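Local coordinates for periplasmic binding protein/LacI transcriptional regulator (Burkholderia graminis C4D1M, PDB 5HQJ) that binds D-arabinose in its pyranose form and probably delivers such sugars to an ABC transporter as a periplasmic solute-binding protein, at residues 29-35 / 58-64; 41-45 / 114-118; 98-103 / 119-124; 127-131 / 272-276. One frame throughout, in Å; residues are numbered along the deposited sequence.

Interaction 1 of 4, residues 29-35 / 58-64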
loop_
_atom_site.group_PDB
_atom_site.type_symbol
_atom_site.label_atom_id
_atom_site.label_comp_id
_atom_site.label_asym_id
_atom_site.label_seq_id
_atom_site.Cartn_x
_atom_site.Cartn_y
_atom_site.Cartn_z
ATOM N N ILE A 29 -22.158 2.440 18.749
ATOM C CA ILE A 29 -21.598 2.092 17.448
ATOM C C ILE A 29 -20.249 1.439 17.618
ATOM O O ILE A 29 -19.399 1.897 18.386
ATOM C CB ILE A 29 -21.444 3.303 16.529
ATOM C CG1 ILE A 29 -22.807 3.921 16.237
ATOM C CG2 ILE A 29 -20.797 2.896 15.190
ATOM C CD1 ILE A 29 -22.744 5.208 15.420
ATOM N N SER A 30 -20.065 0.363 16.874
ATOM C CA SER A 30 -18.862 -0.435 16.932
ATOM C C SER A 30 -18.332 -0.598 15.520
ATOM O O SER A 30 -19.062 -1.062 14.630
ATOM C CB SER A 30 -19.155 -1.802 17.555
ATOM O OG SER A 30 -17.968 -2.446 17.964
ATOM N N VAL A 31 -17.070 -0.210 15.328
ATOM C CA VAL A 31 -16.387 -0.337 14.045
ATOM C C VAL A 31 -15.044 -1.018 14.222
ATOM O O VAL A 31 -14.363 -0.842 15.231
ATOM C CB VAL A 31 -16.179 1.040 13.365
ATOM C CG1 VAL A 31 -17.525 1.685 13.107
ATOM C CG2 VAL A 31 -15.261 1.974 14.188
ATOM N N ALA A 32 -14.665 -1.765 13.206
ATOM C CA ALA A 32 -13.446 -2.528 13.192
ATOM C C ALA A 32 -12.663 -2.201 11.919
ATOM O O ALA A 32 -13.254 -2.107 10.841
ATOM C CB ALA A 32 -13.748 -4.017 13.285
ATOM N N VAL A 33 -11.351 -2.013 12.062
ATOM C CA VAL A 33 -10.477 -1.764 10.925
ATOM C C VAL A 33 -9.363 -2.793 10.880
ATOM O O VAL A 33 -8.723 -3.077 11.905
ATOM C CB VAL A 33 -9.896 -0.346 10.976
ATOM C CG1 VAL A 33 -9.129 -0.064 9.708
ATOM C CG2 VAL A 33 -10.994 0.680 11.129
ATOM N N ILE A 34 -9.148 -3.352 9.693
ATOM C CA ILE A 34 -8.274 -4.510 9.489
ATOM C C ILE A 34 -7.177 -4.168 8.513
ATOM O O ILE A 34 -7.478 -3.870 7.337
ATOM C CB ILE A 34 -9.069 -5.737 8.910
ATOM C CG1 ILE A 34 -10.283 -6.040 9.789
ATOM C CG2 ILE A 34 -8.158 -6.983 8.747
ATOM C CD1 ILE A 34 -11.276 -7.017 9.184
ATOM N N PRO A 35 -5.917 -4.192 8.966
ATOM C CA PRO A 35 -4.827 -4.056 8.002
ATOM C C PRO A 35 -4.536 -5.372 7.294
ATOM O O PRO A 35 -5.166 -6.383 7.625
ATOM C CB PRO A 35 -3.646 -3.642 8.887
ATOM C CG PRO A 35 -3.899 -4.398 10.149
ATOM C CD PRO A 35 -5.386 -4.259 10.352
ATOM N N VAL A 58 -17.273 6.710 18.904
ATOM C CA VAL A 58 -17.680 5.321 18.718
ATOM C C VAL A 58 -16.627 4.362 19.264
ATOM O O VAL A 58 -15.468 4.739 19.480
ATOM C CB VAL A 58 -17.952 5.021 17.235
ATOM C CG1 VAL A 58 -18.823 6.105 16.645
ATOM C CG2 VAL A 58 -16.657 4.910 16.440
ATOM N N LYS A 59 -17.051 3.122 19.488
ATOM C CA LYS A 59 -16.153 2.036 19.843
ATOM C C LYS A 59 -15.359 1.657 18.609
ATOM O O LYS A 59 -15.913 1.557 17.518
ATOM C CB LYS A 59 -16.940 0.831 20.389
ATOM C CG LYS A 59 -16.239 -0.523 20.239
ATOM C CD LYS A 59 -14.946 -0.614 21.047
ATOM C CE LYS A 59 -14.191 -1.910 20.766
ATOM N NZ LYS A 59 -12.787 -1.857 21.268
ATOM N N TYR A 60 -14.060 1.445 18.798
ATOM C CA TYR A 60 -13.144 1.182 17.709
ATOM C C TYR A 60 -12.244 0.005 18.063
ATOM O O TYR A 60 -11.724 -0.045 19.179
ATOM C CB TYR A 60 -12.312 2.445 17.425
ATOM C CG TYR A 60 -11.121 2.221 16.515
ATOM C CD1 TYR A 60 -11.276 2.099 15.141
ATOM C CD2 TYR A 60 -9.837 2.144 17.032
ATOM C CE1 TYR A 60 -10.186 1.894 14.320
ATOM C CE2 TYR A 60 -8.739 1.944 16.221
ATOM C CZ TYR A 60 -8.914 1.807 14.866
ATOM O OH TYR A 60 -7.834 1.608 14.026
ATOM N N GLN A 61 -12.071 -0.938 17.133
ATOM C CA GLN A 61 -11.004 -1.933 17.243
ATOM C C GLN A 61 -10.166 -2.064 15.975
ATOM O O GLN A 61 -10.648 -2.005 14.825
ATOM C CB GLN A 61 -11.569 -3.317 17.620
ATOM C CG GLN A 61 -12.947 -3.520 17.123
ATOM C CD GLN A 61 -13.500 -4.905 17.392
ATOM O OE1 GLN A 61 -12.780 -5.815 17.806
ATOM N NE2 GLN A 61 -14.794 -5.068 17.154
ATOM N N TRP A 62 -8.886 -2.274 16.223
ATOM C CA TRP A 62 -7.901 -2.588 15.213
ATOM C C TRP A 62 -7.618 -4.083 15.301
ATOM O O TRP A 62 -7.146 -4.563 16.332
ATOM C CB TRP A 62 -6.663 -1.710 15.472
ATOM C CG TRP A 62 -5.486 -1.869 14.595
ATOM C CD1 TRP A 62 -4.314 -2.480 14.906
ATOM C CD2 TRP A 62 -5.332 -1.364 13.270
ATOM N NE1 TRP A 62 -3.430 -2.380 13.863
ATOM C CE2 TRP A 62 -4.035 -1.701 12.840
ATOM C CE3 TRP A 62 -6.161 -0.642 12.398
ATOM C CZ2 TRP A 62 -3.560 -1.378 11.587
ATOM C CZ3 TRP A 62 -5.666 -0.312 11.140
ATOM C CH2 TRP A 62 -4.400 -0.694 10.745
ATOM N N VAL A 63 -7.958 -4.810 14.241
ATOM C CA VAL A 63 -7.866 -6.270 14.221
ATOM C C VAL A 63 -6.823 -6.737 13.211
ATOM O O VAL A 63 -6.980 -6.578 11.995
ATOM C CB VAL A 63 -9.229 -6.892 13.898
ATOM C CG1 VAL A 63 -9.197 -8.394 14.148
ATOM C CG2 VAL A 63 -10.312 -6.223 14.745
ATOM N N VAL A 64 -5.764 -7.348 13.718
ATOM C CA VAL A 64 -4.595 -7.611 12.901
ATOM C C VAL A 64 -4.449 -9.076 12.464
ATOM O O VAL A 64 -4.404 -9.977 13.308
ATOM C CB VAL A 64 -3.318 -7.222 13.651
ATOM C CG1 VAL A 64 -2.188 -7.152 12.683
ATOM C CG2 VAL A 64 -3.485 -5.874 14.381
#
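Val31 and Val33 each give amide N-H and carbonyl to segment 58-64, at the centre of a regular parallel ladder. Val31 N donates to Lys59 O (3.0 Å) and Gln61 N to Val31 O; one step on, Val33 N donates to Gln61 O (2.9 Å) and Val63 N to Val33 O. Lys59 N, bound to Ile29 O in the least straight bond of the series (144°), opens the ladder. The carbonyls of Val31, Val33 and Gln61 each receive a CA-H...O contact. Val63 O, buried by the contact, has no hydrogen-bond donor in the model; Ile34 CA offers it a CA-H...O contact. Strands 30-34 and 59-62, connected by helix 42-56, form a beta-alpha-beta unit with 59-62 at the edge of the sheet, as in the N-terminal lobe of type I periplasmic binding proteins. On the face bearing Val31, Val33, Tyr60 and Trp62, Val33 CG2 meets the edge of the Tyr60 ring at CE1 (3.5 Å), while the phenol OH is satisfied by Asn46 of that helix. Trp62 has CG anti to the backbone N (chi1 178°), which lets the indole reach across to Pro35, further along the neighbouring segment; Pro35 CD sits over its six-membered ring, 3.7 Å from the centroid, in a CH-pi contact. Lys59 starts on the other face, but its chain bends at chi2 and NZ bonds to Tyr60 O (3.0 Å) from above the carbonyl plane.

Interaction 2 of 4, residues 41-45 / 114-118. With 64K (alpha-D-arabinopyranose), chain B.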
loop_
_atom_site.group_PDB
_atom_site.type_symbol
_atom_site.label_atom_id
_atom_site.label_comp_id
_atom_site.label_asym_id
_atom_site.label_seq_id
_atom_site.Cartn_x
_atom_site.Cartn_y
_atom_site.Cartn_z
ATOM N N PHE A 41 3.601 0.191 7.453
ATOM C CA PHE A 41 2.689 1.112 6.788
ATOM C C PHE A 41 1.364 1.348 7.514
ATOM O O PHE A 41 0.856 2.479 7.514
ATOM C CB PHE A 41 2.425 0.581 5.377
ATOM C CG PHE A 41 1.376 1.352 4.596
ATOM C CD1 PHE A 41 1.706 2.510 3.886
ATOM C CD2 PHE A 41 0.081 0.868 4.514
ATOM C CE1 PHE A 41 0.742 3.187 3.120
ATOM C CE2 PHE A 41 -0.881 1.523 3.769
ATOM C CZ PHE A 41 -0.548 2.687 3.033
ATOM N N PHE A 42 0.784 0.301 8.098
ATOM C CA PHE A 42 -0.580 0.402 8.609
ATOM C C PHE A 42 -0.717 1.100 9.942
ATOM O O PHE A 42 -1.846 1.358 10.364
ATOM C CB PHE A 42 -1.203 -0.994 8.692
ATOM C CG PHE A 42 -1.518 -1.561 7.346
ATOM C CD1 PHE A 42 -2.648 -1.169 6.690
ATOM C CD2 PHE A 42 -0.648 -2.429 6.730
ATOM C CE1 PHE A 42 -2.945 -1.682 5.406
ATOM C CE2 PHE A 42 -0.927 -2.993 5.469
ATOM C CZ PHE A 42 -2.063 -2.592 4.792
ATOM N N ASP A 43 0.408 1.344 10.616
ATOM C CA ASP A 43 0.386 2.127 11.849
ATOM C C ASP A 43 -0.288 3.456 11.565
ATOM O O ASP A 43 -1.073 3.941 12.373
ATOM C CB ASP A 43 1.803 2.333 12.403
ATOM C CG ASP A 43 2.323 1.115 13.179
ATOM O OD1 ASP A 43 1.642 0.058 13.241
ATOM O OD2 ASP A 43 3.451 1.222 13.727
ATOM N N ASP A 44 -0.024 4.057 10.412
ATOM C CA ASP A 44 -0.653 5.344 10.085
ATOM C C ASP A 44 -2.159 5.190 9.876
ATOM O O ASP A 44 -2.936 6.081 10.215
ATOM C CB ASP A 44 -0.055 5.962 8.818
ATOM C CG ASP A 44 1.226 6.788 9.065
ATOM O OD1 ASP A 44 1.421 7.315 10.179
ATOM O OD2 ASP A 44 2.024 6.926 8.099
ATOM N N CYS A 45 -2.579 4.085 9.275
ATOM C CA CYS A 45 -3.990 3.854 9.066
ATOM C C CYS A 45 -4.734 3.712 10.381
ATOM O O CYS A 45 -5.829 4.266 10.560
ATOM C CB CYS A 45 -4.171 2.590 8.210
ATOM S SG CYS A 45 -3.422 2.662 6.558
ATOM N N THR A 114 -13.659 -1.061 1.747
ATOM C CA THR A 114 -12.227 -1.342 1.680
ATOM C C THR A 114 -11.413 -0.069 1.646
ATOM O O THR A 114 -11.949 0.998 1.319
ATOM C CB THR A 114 -11.901 -2.201 0.458
ATOM O OG1 THR A 114 -12.376 -1.559 -0.735
ATOM C CG2 THR A 114 -12.571 -3.552 0.609
ATOM N N TYR A 115 -10.136 -0.200 2.018
ATOM C CA TYR A 115 -9.167 0.913 1.954
ATOM C C TYR A 115 -7.813 0.305 1.588
ATOM O O TYR A 115 -7.562 -0.873 1.859
ATOM C CB TYR A 115 -9.127 1.720 3.283
ATOM C CG TYR A 115 -8.420 1.003 4.394
ATOM C CD1 TYR A 115 -9.068 -0.015 5.094
ATOM C CD2 TYR A 115 -7.099 1.269 4.700
ATOM C CE1 TYR A 115 -8.426 -0.725 6.078
ATOM C CE2 TYR A 115 -6.434 0.553 5.694
ATOM C CZ TYR A 115 -7.116 -0.444 6.375
ATOM O OH TYR A 115 -6.500 -1.179 7.347
ATOM N N ASP A 116 -6.990 1.102 0.903
ATOM C CA ASP A 116 -5.621 0.753 0.531
ATOM C C ASP A 116 -5.516 -0.313 -0.551
ATOM O O ASP A 116 -4.882 -0.077 -1.576
ATOM C CB ASP A 116 -4.843 0.308 1.784
ATOM C CG ASP A 116 -3.471 -0.182 1.454
ATOM O OD1 ASP A 116 -2.715 0.543 0.765
ATOM O OD2 ASP A 116 -3.181 -1.310 1.856
ATOM N N SER A 117 -6.096 -1.485 -0.275
ATOM C CA SER A 117 -6.101 -2.611 -1.217
ATOM C C SER A 117 -7.508 -3.211 -1.318
ATOM O O SER A 117 -8.075 -3.773 -0.371
ATOM C CB SER A 117 -5.088 -3.695 -0.833
ATOM O OG SER A 117 -4.674 -4.398 -2.027
ATOM N N ASP A 118 -8.072 -3.055 -2.509
ATOM C CA ASP A 118 -9.476 -3.378 -2.765
ATOM C C ASP A 118 -9.757 -4.867 -3.023
ATOM O O ASP A 118 -8.849 -5.635 -3.361
ATOM C CB ASP A 118 -9.969 -2.563 -3.974
ATOM C CG ASP A 118 -11.487 -2.465 -4.037
ATOM O OD1 ASP A 118 -12.159 -2.904 -3.093
ATOM O OD2 ASP A 118 -12.013 -1.935 -5.043
HETATM O O2 64K B . -0.248 0.271 -0.076
HETATM C C2 64K B . 0.659 -0.807 0.335
HETATM C C3 64K B . 1.889 -0.167 0.892
HETATM O O3 64K B . 2.662 0.335 -0.176
HETATM C C4 64K B . 2.777 -1.168 1.622
HETATM O O4 64K B . 3.373 -2.119 0.720
HETATM C C5 64K B . 1.982 -1.918 2.593
HETATM O O5 64K B . 0.965 -2.668 1.884
HETATM C C1 64K B . -0.007 -1.660 1.378
HETATM O O1 64K B . -1.058 -2.327 0.793
#
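Phe41 and Phe42 meet the Asp116 carboxylate at different inclinations. The Phe41 ring lies 37° from the carboxylate plane and passes it in the opposite direction, with CE2 3.7 Å from Asp116 OD1. The Phe42 ring stands nearly perpendicular, at 82°, and brings CZ to 3.4 Å from Asp116 OD2. Each ring thus comes nearest a different carboxylate oxygen, and both oxygens also bind the sugar. Asp116 holds CG anti to its own nitrogen (chi1 175°), a setting that extends the acid into the pocket, where it accepts two short bonds from alpha-D-arabinopyranose: O2 to OD1 and O1 to OD2, both 2.6 Å. Ser91 OG is a further partner of OD2 and helps fix the rotation of the group. Phe41 also serves the ligand directly, with C3 of the pyranose above the centre of one ring face, a sugar packed on an aromatic face as is common in carbohydrate-binding proteins. Phe42 backs this platform, since Phe41 CD2 lies over the centre of one of its faces. Its ring meets Tyr115 at a slant, Phe42 CE1 4.2 Å from Tyr115 CE2. Deeper in, Cys45 SG comes to the edge of the Tyr115 ring, 3.8 Å from CE2 and close to the ring plane, in a sulfur-aromatic contact. Asn164, Arg168, Gln219, Asp247 and Gln267 supply other hydrogen bonds to the sugar. The contact thus sets the first turn of helix 42-56 against the C-terminal end of strand 111-115, with Pro269 of helix 269-284 touching Phe41 and Cys45, and Trp62 of strand 59-62 touching Phe42 and Tyr115.

Interaction 3 of 4, residues 98-103 / 119-124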
loop_
_atom_site.group_PDB
_atom_site.type_symbol
_atom_site.label_atom_id
_atom_site.label_comp_id
_atom_site.label_asym_id
_atom_site.label_seq_id
_atom_site.Cartn_x
_atom_site.Cartn_y
_atom_site.Cartn_z
ATOM N N VAL A 98 -11.862 -13.299 0.028
ATOM C CA VAL A 98 -12.681 -12.685 1.058
ATOM C C VAL A 98 -14.080 -12.272 0.544
ATOM O O VAL A 98 -14.918 -11.778 1.304
ATOM C CB VAL A 98 -11.909 -11.474 1.635
ATOM C CG1 VAL A 98 -11.882 -10.314 0.645
ATOM C CG2 VAL A 98 -12.448 -11.093 2.989
ATOM N N GLU A 99 -14.346 -12.519 -0.741
ATOM C CA GLU A 99 -15.607 -12.080 -1.342
ATOM C C GLU A 99 -16.829 -12.661 -0.629
ATOM O O GLU A 99 -17.815 -11.962 -0.403
ATOM C CB GLU A 99 -15.677 -12.462 -2.828
ATOM C CG GLU A 99 -14.556 -11.895 -3.679
ATOM C CD GLU A 99 -14.740 -12.181 -5.148
ATOM O OE1 GLU A 99 -15.732 -12.854 -5.492
ATOM O OE2 GLU A 99 -13.893 -11.752 -5.955
ATOM N N SER A 100 -16.771 -13.946 -0.288
ATOM C CA SER A 100 -17.943 -14.637 0.224
ATOM C C SER A 100 -18.369 -14.175 1.623
ATOM O O SER A 100 -19.550 -13.925 1.866
ATOM C CB SER A 100 -17.680 -16.150 0.229
ATOM O OG SER A 100 -16.476 -16.440 -0.469
ATOM N N VAL A 101 -17.421 -14.070 2.545
ATOM C CA VAL A 101 -17.757 -13.686 3.914
ATOM C C VAL A 101 -18.131 -12.199 4.000
ATOM O O VAL A 101 -18.920 -11.796 4.853
ATOM C CB VAL A 101 -16.594 -14.003 4.881
ATOM C CG1 VAL A 101 -15.361 -13.134 4.575
ATOM C CG2 VAL A 101 -17.033 -13.837 6.335
HETATM N N MSE A 102 -17.594 -11.386 3.104
HETATM C CA MSE A 102 -17.933 -9.962 3.115
HETATM C C MSE A 102 -19.371 -9.724 2.674
HETATM O O MSE A 102 -20.038 -8.816 3.171
HETATM C CB MSE A 102 -16.961 -9.170 2.236
HETATM C CG MSE A 102 -15.586 -9.057 2.892
HETATM SE SE MSE A 102 -14.231 -8.134 1.861
HETATM C CE MSE A 102 -15.048 -6.353 1.909
ATOM N N LYS A 103 -19.858 -10.567 1.771
ATOM C CA LYS A 103 -21.249 -10.508 1.368
ATOM C C LYS A 103 -22.204 -10.885 2.499
ATOM O O LYS A 103 -23.232 -10.246 2.651
ATOM C CB LYS A 103 -21.497 -11.413 0.162
ATOM C CG LYS A 103 -20.832 -10.910 -1.103
ATOM C CD LYS A 103 -21.631 -11.226 -2.346
ATOM C CE LYS A 103 -21.137 -10.392 -3.534
ATOM N NZ LYS A 103 -21.949 -9.144 -3.769
ATOM N N SER A 119 -11.010 -5.250 -2.773
ATOM C CA SER A 119 -11.621 -6.484 -3.299
ATOM C C SER A 119 -12.911 -6.108 -4.040
ATOM O O SER A 119 -13.978 -6.039 -3.433
ATOM C CB SER A 119 -11.938 -7.492 -2.187
ATOM O OG SER A 119 -12.691 -8.594 -2.698
ATOM N N PRO A 120 -12.814 -5.829 -5.349
ATOM C CA PRO A 120 -13.924 -5.209 -6.091
ATOM C C PRO A 120 -15.228 -6.008 -6.181
ATOM O O PRO A 120 -16.263 -5.383 -6.417
ATOM C CB PRO A 120 -13.340 -5.016 -7.496
ATOM C CG PRO A 120 -12.098 -5.840 -7.542
ATOM C CD PRO A 120 -11.583 -5.865 -6.149
ATOM N N LYS A 121 -15.192 -7.322 -5.986
ATOM C CA LYS A 121 -16.390 -8.144 -6.140
ATOM C C LYS A 121 -16.979 -8.628 -4.805
ATOM O O LYS A 121 -17.875 -9.474 -4.782
ATOM C CB LYS A 121 -16.074 -9.346 -7.032
ATOM C CG LYS A 121 -15.607 -8.971 -8.434
ATOM C CD LYS A 121 -16.738 -8.361 -9.240
ATOM C CE LYS A 121 -16.400 -8.298 -10.724
ATOM N NZ LYS A 121 -15.455 -7.196 -11.046
ATOM N N SER A 122 -16.484 -8.081 -3.701
ATOM C CA SER A 122 -16.978 -8.415 -2.360
ATOM C C SER A 122 -18.323 -7.772 -2.001
ATOM O O SER A 122 -18.945 -8.121 -0.987
ATOM C CB SER A 122 -15.949 -7.989 -1.316
ATOM O OG SER A 122 -15.683 -6.596 -1.422
ATOM N N GLY A 123 -18.763 -6.828 -2.822
ATOM C CA GLY A 123 -19.989 -6.100 -2.545
ATOM C C GLY A 123 -19.767 -4.942 -1.600
ATOM O O GLY A 123 -20.716 -4.320 -1.116
ATOM N N ARG A 124 -18.501 -4.652 -1.325
ATOM C CA ARG A 124 -18.161 -3.542 -0.433
ATOM C C ARG A 124 -18.773 -2.261 -0.993
ATOM O O ARG A 124 -18.944 -2.127 -2.205
ATOM C CB ARG A 124 -16.641 -3.421 -0.263
ATOM C CG ARG A 124 -15.896 -2.634 -1.335
ATOM C CD ARG A 124 -15.939 -3.253 -2.741
ATOM N NE ARG A 124 -15.097 -2.456 -3.630
ATOM C CZ ARG A 124 -15.481 -1.338 -4.248
ATOM N NH1 ARG A 124 -16.724 -0.872 -4.119
ATOM N NH2 ARG A 124 -14.615 -0.679 -5.008
#
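A type I beta turn, Ser119 to Ser122, packs against the first turns of helix 99-106, and the approach is close enough to bring the CA atoms of Glu99 and Ser122 within 4.0 Å. Ser122 presents its side chain to Met102, a selenomethionine: CB lies 3.6 Å from Met102 SE and OG 3.4 Å from Met102 CE. The Met102 chain is extended through chi2 and bends at chi3 (67°), which brings its methyl beside the hydroxyl. That hydroxyl is already committed within the turn, donating to Ser119 O (2.7 Å) in the carbonyl plane; the same oxygen accepts Ser122 N, so two donors from one residue close the turn. The loop holding it links strands 111-115 and 127-129 of the parallel sheet, and the helix is the one that leads into strand 111-115, so the contact sets the loop against the helix beside the sheet. Met102 extends this towards the strand, where it touches Val112 and Thr114. Glu99 and Lys121 run alongside each other in the same direction, with Glu99 OE2 3.4 Å from Lys121 CB, a contact with the aliphatic base of the lysine. Lys103 lays its chain along the turn backbone, CG at 3.4 Å from Ser122 O and CE at 3.6 Å from Lys121 O. At the other end Val98 CG1 approaches Ser119 OG (3.8 Å), a hydroxyl whose hydrogen bond is to Pro95 O.

Interaction 4 of 4, residues 127-131 / 272-276; sequences YIGTN and MGSLA
Ile128 pushes its side chain onto helix 269-284, with the CD1 methyl resting against the helix backbone where Leu275 gives way to Ala276, 3.7 Å from Leu275 C and the same from Ala276 N. CG1 is set anti to the carbonyl carbon (chi1 -56°), and the extended chain beyond it carries CD1 to that spot; the CG2 branch lies 4.0 Å from both Met272 CA and Leu275 CD1. Leu275 crosses the isoleucine at a slant, its CB 3.9 Å from Ile128 CD1. Met272, also selenomethionine, runs alongside the strand, passing CG near Gly129 CA and ending with CE 3.8 Å from Thr130 OG1, whose hydrogen bond is made with Gln267 of the sugar pocket. The contact itself is apolar and buried. Strand 127-129 and the helix segment run nearly antiparallel (156°), 8.4 Å apart between axes. The strand is flanked by 111-115 and 294-295 in the parallel sheet; Leu113 of the first touches Ala276 and Ile294 of the second touches Leu275, so helix 269-284 packs on three adjacent strands.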
loop_
_atom_site.group_PDB
_atom_site.type_symbol
_atom_site.label_atom_id
_atom_site.label_comp_id
_atom_site.label_asym_id
_atom_site.label_seq_id
_atom_site.Cartn_x
_atom_site.Cartn_y
_atom_site.Cartn_z
ATOM N N TYR A 127 -14.384 1.907 -2.057
ATOM C CA TYR A 127 -12.940 1.828 -1.871
ATOM C C TYR A 127 -12.333 3.193 -1.622
ATOM O O TYR A 127 -12.569 4.150 -2.385
ATOM C CB TYR A 127 -12.298 1.182 -3.107
ATOM C CG TYR A 127 -10.785 1.373 -3.214
ATOM C CD1 TYR A 127 -9.915 0.612 -2.461
ATOM C CD2 TYR A 127 -10.238 2.306 -4.085
ATOM C CE1 TYR A 127 -8.550 0.793 -2.567
ATOM C CE2 TYR A 127 -8.885 2.492 -4.182
ATOM C CZ TYR A 127 -8.037 1.720 -3.424
ATOM O OH TYR A 127 -6.672 1.889 -3.528
ATOM N N ILE A 128 -11.557 3.272 -0.557
ATOM C CA ILE A 128 -10.788 4.441 -0.239
ATOM C C ILE A 128 -9.299 4.155 -0.385
ATOM O O ILE A 128 -8.720 3.401 0.401
ATOM C CB ILE A 128 -11.061 4.898 1.204
ATOM C CG1 ILE A 128 -12.565 5.142 1.386
ATOM C CG2 ILE A 128 -10.219 6.120 1.577
ATOM C CD1 ILE A 128 -12.971 5.302 2.839
ATOM N N GLY A 129 -8.649 4.777 -1.349
ATOM C CA GLY A 129 -7.229 4.551 -1.474
ATOM C C GLY A 129 -6.576 5.204 -2.669
ATOM O O GLY A 129 -7.151 6.072 -3.341
ATOM N N THR A 130 -5.343 4.784 -2.907
ATOM C CA THR A 130 -4.542 5.261 -4.021
ATOM C C THR A 130 -5.096 4.728 -5.332
ATOM O O THR A 130 -5.689 3.644 -5.386
ATOM C CB THR A 130 -3.075 4.810 -3.832
ATOM O OG1 THR A 130 -2.650 5.354 -2.593
ATOM C CG2 THR A 130 -2.196 5.281 -4.932
ATOM N N ASN A 131 -4.898 5.514 -6.393
ATOM C CA ASN A 131 -5.093 5.025 -7.757
ATOM C C ASN A 131 -3.805 4.352 -8.136
ATOM O O ASN A 131 -2.846 5.007 -8.516
ATOM C CB ASN A 131 -5.414 6.150 -8.733
ATOM C CG ASN A 131 -5.676 5.645 -10.142
ATOM O OD1 ASN A 131 -5.297 4.518 -10.504
ATOM N ND2 ASN A 131 -6.328 6.476 -10.947
HETATM N N MSE A 272 -6.672 7.750 4.715
HETATM C CA MSE A 272 -7.451 6.532 4.471
HETATM C C MSE A 272 -8.158 6.024 5.732
HETATM O O MSE A 272 -9.341 5.696 5.695
HETATM C CB MSE A 272 -6.577 5.401 3.906
HETATM C CG MSE A 272 -6.055 5.597 2.483
HETATM SE SE MSE A 272 -4.961 4.053 2.107
HETATM C CE MSE A 272 -3.613 4.919 1.016
ATOM N N GLY A 273 -7.439 5.928 6.842
ATOM C CA GLY A 273 -8.029 5.390 8.066
ATOM C C GLY A 273 -9.094 6.311 8.610
ATOM O O GLY A 273 -10.162 5.890 9.089
ATOM N N SER A 274 -8.827 7.611 8.533
ATOM C CA SER A 274 -9.797 8.581 8.972
ATOM C C SER A 274 -11.104 8.518 8.161
ATOM O O SER A 274 -12.218 8.443 8.704
ATOM C CB SER A 274 -9.173 9.977 8.851
ATOM O OG SER A 274 -9.970 10.891 9.525
ATOM N N LEU A 275 -10.957 8.570 6.842
ATOM C CA LEU A 275 -12.113 8.449 5.945
ATOM C C LEU A 275 -12.817 7.122 6.102
ATOM O O LEU A 275 -14.042 7.065 6.060
ATOM C CB LEU A 275 -11.680 8.615 4.492
ATOM C CG LEU A 275 -11.253 10.033 4.121
ATOM C CD1 LEU A 275 -10.699 9.969 2.735
ATOM C CD2 LEU A 275 -12.402 11.093 4.233
ATOM N N ALA A 276 -12.057 6.058 6.305
ATOM C CA ALA A 276 -12.693 4.742 6.468
ATOM C C ALA A 276 -13.679 4.764 7.644
ATOM O O ALA A 276 -14.824 4.313 7.533
ATOM C CB ALA A 276 -11.666 3.685 6.665
#

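In the fold
From the N terminus, interaction 1 closes the first beta-alpha-beta unit, with helix 42-56 in the loop between its strands. Interaction 2 opens inside that loop, at the start of the helix, and closes on strand 111-115, so the two cross; they touch where Pro35 meets Phe42. Interaction 3 opens before interaction 2 has closed, crossing it in turn, and the salt bridge of Asp118 with Arg124 joins them. Interaction 4 follows in series and spans the longest stretch of chain, bringing helix 269-284 back to strand 127-129, next to strand 111-115. Interactions 1, 2 and 4 reach one parallel sheet, and interaction 2 meets the sugar.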